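Local coordinates for protein hydrolase, haloacid dehalogenase-like family (Pseudomonas syringae pv. tomato, PDB 3S6J) that belongs to the haloacid dehalogenase-like hydrolases, binds calcium, and probably acts as a sugar phosphatase, at residues T120-L125 with L130-I135. Sequence-based numbering, arbitrary orientation.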
ATOM      1  N   THR E 120       6.671 -14.569  13.174  1.00 45.03           N
ATOM      2  CA  THR E 120       5.601 -13.926  12.431  1.00 44.17           C
ATOM      3  C   THR E 120       4.578 -14.964  11.996  1.00 41.47           C
ATOM      4  O   THR E 120       3.383 -14.768  12.162  1.00 41.73           O
ATOM      5  CB  THR E 120       6.135 -13.145  11.196  1.00 43.89           C
ATOM      6  OG1 THR E 120       7.180 -13.898  10.570  1.00 44.65           O
ATOM      7  CG2 THR E 120       6.696 -11.786  11.614  1.00 42.13           C
ATOM      8  N   ALA E 121       5.049 -16.075  11.449  1.00 41.61           N
ATOM      9  CA  ALA E 121       4.137 -17.091  10.934  1.00 41.33           C
ATOM     10  C   ALA E 121       3.180 -17.639  11.992  1.00 43.73           C
ATOM     11  O   ALA E 121       2.032 -17.958  11.689  1.00 42.53           O
ATOM     12  CB  ALA E 121       4.912 -18.219  10.265  1.00 43.30           C
ATOM     13  N   THR E 122       3.644 -17.757  13.233  1.00 44.42           N
ATOM     14  CA  THR E 122       2.773 -18.237  14.314  1.00 43.95           C
ATOM     15  C   THR E 122       1.671 -17.231  14.625  1.00 42.98           C
ATOM     16  O   THR E 122       0.526 -17.603  14.880  1.00 44.61           O
ATOM     17  CB  THR E 122       3.561 -18.543  15.606  1.00 45.65           C
ATOM     18  OG1 THR E 122       4.550 -19.549  15.343  1.00 46.91           O
ATOM     19  CG2 THR E 122       2.612 -19.046  16.675  1.00 47.67           C
ATOM     20  N   ILE E 123       2.022 -15.950  14.591  1.00 42.31           N
ATOM     21  CA  ILE E 123       1.061 -14.880  14.822  1.00 41.33           C
ATOM     22  C   ILE E 123      -0.069 -14.871  13.781  1.00 43.61           C
ATOM     23  O   ILE E 123      -1.252 -14.827  14.133  1.00 42.92           O
ATOM     24  CB  ILE E 123       1.762 -13.504  14.874  1.00 39.96           C
ATOM     25  CG1 ILE E 123       2.554 -13.371  16.183  1.00 40.33           C
ATOM     26  CG2 ILE E 123       0.752 -12.372  14.703  1.00 38.28           C
ATOM     27  CD1 ILE E 123       3.698 -12.372  16.139  1.00 41.92           C
ATOM     28  N   ASN E 124       0.279 -14.915  12.499  1.00 40.68           N
ATOM     29  CA  ASN E 124      -0.760 -14.817  11.480  1.00 40.12           C
ATOM     30  C   ASN E 124      -1.693 -16.024  11.511  1.00 40.55           C
ATOM     31  O   ASN E 124      -2.889 -15.896  11.288  1.00 41.68           O
ATOM     32  CB  ASN E 124      -0.148 -14.644  10.095  1.00 39.81           C
ATOM     33  CG  ASN E 124       0.785 -13.456  10.018  1.00 38.94           C
ATOM     34  OD1 ASN E 124       1.896 -13.547   9.486  1.00 41.91           O
ATOM     35  ND2 ASN E 124       0.339 -12.331  10.543  1.00 37.81           N
ATOM     36  N   LEU E 125      -1.129 -17.194  11.796  1.00 42.53           N
ATOM     37  CA  LEU E 125      -1.884 -18.441  11.836  1.00 42.92           C
ATOM     38  C   LEU E 125      -2.995 -18.420  12.885  1.00 44.82           C
ATOM     39  O   LEU E 125      -4.049 -19.016  12.689  1.00 44.96           O
ATOM     40  CB  LEU E 125      -0.945 -19.613  12.111  1.00 45.76           C
ATOM     41  CG  LEU E 125       0.093 -19.993  11.057  1.00 45.24           C
ATOM     42  CD1 LEU E 125       1.076 -20.978  11.644  1.00 49.25           C
ATOM     43  CD2 LEU E 125      -0.567 -20.588   9.843  1.00 42.87           C
ATOM     44  N   LEU E 130      -5.416 -21.532  13.249  1.00 50.45           N
ATOM     45  CA  LEU E 130      -4.659 -22.724  12.867  1.00 50.35           C
ATOM     46  C   LEU E 130      -3.409 -22.876  13.738  1.00 55.85           C
ATOM     47  O   LEU E 130      -2.737 -21.893  14.095  1.00 53.92           O
ATOM     48  CB  LEU E 130      -4.262 -22.691  11.383  1.00 49.98           C
ATOM     49  CG  LEU E 130      -5.318 -22.798  10.267  1.00 50.43           C
ATOM     50  CD1 LEU E 130      -4.676 -22.579   8.903  1.00 45.74           C
ATOM     51  CD2 LEU E 130      -6.080 -24.125  10.275  1.00 49.86           C
ATOM     52  N   ASP E 131      -3.089 -24.120  14.071  1.00 58.54           N
ATOM     53  CA  ASP E 131      -1.907 -24.417  14.861  1.00 58.67           C
ATOM     54  C   ASP E 131      -0.755 -24.781  13.925  1.00 57.05           C
ATOM     55  O   ASP E 131      -0.830 -25.758  13.184  1.00 56.53           O
ATOM     56  CB  ASP E 131      -2.216 -25.558  15.830  1.00 61.67           C
ATOM     57  CG  ASP E 131      -1.054 -25.899  16.735  1.00 62.76           C
ATOM     58  OD1 ASP E 131       0.107 -25.768  16.301  1.00 61.36           O
ATOM     59  OD2 ASP E 131      -1.310 -26.309  17.889  1.00 66.99           O
ATOM     60  N   ILE E 132       0.301 -23.977  13.958  1.00 56.88           N
ATOM     61  CA  ILE E 132       1.423 -24.168  13.056  1.00 56.54           C
ATOM     62  C   ILE E 132       1.802 -25.645  12.925  1.00 60.49           C
ATOM     63  O   ILE E 132       1.663 -26.229  11.842  1.00 58.48           O
ATOM     64  CB  ILE E 132       2.649 -23.328  13.464  1.00 55.96           C
ATOM     65  CG1 ILE E 132       3.763 -23.494  12.419  1.00 55.73           C
ATOM     66  CG2 ILE E 132       3.120 -23.708  14.871  1.00 57.36           C
ATOM     67  CD1 ILE E 132       4.968 -22.566  12.603  1.00 51.40           C
ATOM     68  N   ASN E 133       2.243 -26.259  14.022  1.00 60.23           N
ATOM     69  CA  ASN E 133       2.693 -27.651  13.969  1.00 62.44           C
ATOM     70  C   ASN E 133       1.596 -28.674  13.631  1.00 60.90           C
ATOM     71  O   ASN E 133       1.824 -29.880  13.689  1.00 64.09           O
ATOM     72  CB  ASN E 133       3.491 -28.040  15.229  1.00 63.42           C
ATOM     73  CG  ASN E 133       2.692 -27.888  16.514  1.00 66.11           C
ATOM     74  OD1 ASN E 133       3.147 -27.252  17.474  1.00 68.22           O
ATOM     75  ND2 ASN E 133       1.503 -28.481  16.546  1.00 64.71           N
ATOM     76  N   LYS E 134       0.421 -28.185  13.248  1.00 59.49           N
ATOM     77  CA  LYS E 134      -0.683 -29.059  12.870  1.00 60.17           C
ATOM     78  C   LYS E 134      -1.050 -28.958  11.380  1.00 61.08           C
ATOM     79  O   LYS E 134      -2.012 -29.592  10.934  1.00 58.77           O
ATOM     80  CB  LYS E 134      -1.917 -28.753  13.721  1.00 62.15           C
ATOM     81  CG  LYS E 134      -1.862 -29.257  15.168  1.00 64.54           C
ATOM     82  CD  LYS E 134      -2.879 -28.503  16.033  1.00 63.88           C
ATOM     83  CE  LYS E 134      -3.289 -29.258  17.285  1.00 63.74           C
ATOM     84  NZ  LYS E 134      -4.503 -30.086  17.025  1.00 67.39           N
ATOM     85  N   ILE E 135      -0.297 -28.163  10.619  1.00 57.90           N
ATOM     86  CA  ILE E 135      -0.566 -27.986   9.187  1.00 53.34           C
ATOM     87  C   ILE E 135       0.680 -28.176   8.330  1.00 52.29           C
ATOM     88  O   ILE E 135       1.776 -28.410   8.839  1.00 51.85           O
ATOM     89  CB  ILE E 135      -1.103 -26.577   8.871  1.00 52.08           C
ATOM     90  CG1 ILE E 135      -0.183 -25.514   9.480  1.00 51.80           C
ATOM     91  CG2 ILE E 135      -2.538 -26.418   9.357  1.00 52.29           C
ATOM     92  CD1 ILE E 135      -0.346 -24.136   8.883  1.00 46.52           C
TER
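Leu125 lays its CD1 methyl against the root of the Ile132 side chain, 3.4 Å from Ile132 CB, a tighter approach than carbons usually make, though the modelling of Leu125 may contribute. The two side chains slant across each other, and CD1 also rests near CA and CG1 of Ile132. The other methyl of Leu125 serves a different partner: CD2 meets CD1 of Ile135 end to end at 3.7 Å. Ile135 carries CG1 between its backbone N and carbonyl carbon (chi1 51°), and from there CD1 extends to the leucine. Each branch of the leucine thus has its own isoleucine on the flank facing the loop: Ile132, opening the 3-10 segment 132-134, and Ile135 after it.

One turn earlier on the helix, Thr122 marks the edge of the patch. Ile132 has CG1 anti to the backbone N (chi1 -176°), which carries CD1 out to the threonine; the side chains cross at roughly a right angle, with Ile132 CD1 4.1 Å from Thr122 OG1. The hydroxyl is hydrogen-bonded to the carbonyl oxygen of Ile118 in its own helix; its van der Waals contact with the methyl is loose.

The backbones are joined by a single hydrogen bond, Leu130 N to Leu125 O at 2.9 Å. It is nearly straight at the hydrogen (167°), although the donor stands above the carbonyl plane. Within the 3-10 turn, Lys134 N bonds to Asp131 O and Ile135 N to Ile132 O.

Here the end of helix 118-127 folds against the loop leading to edge strand 137-138 of the parallel sheet in the HAD Rossmann-like core. Leu125 and Ile135 both continue onto Ile112 of the adjacent strand 110-113. With one backbone bond and otherwise largely aliphatic contacts, the turn is probably held to the helix mainly by burial of Leu125.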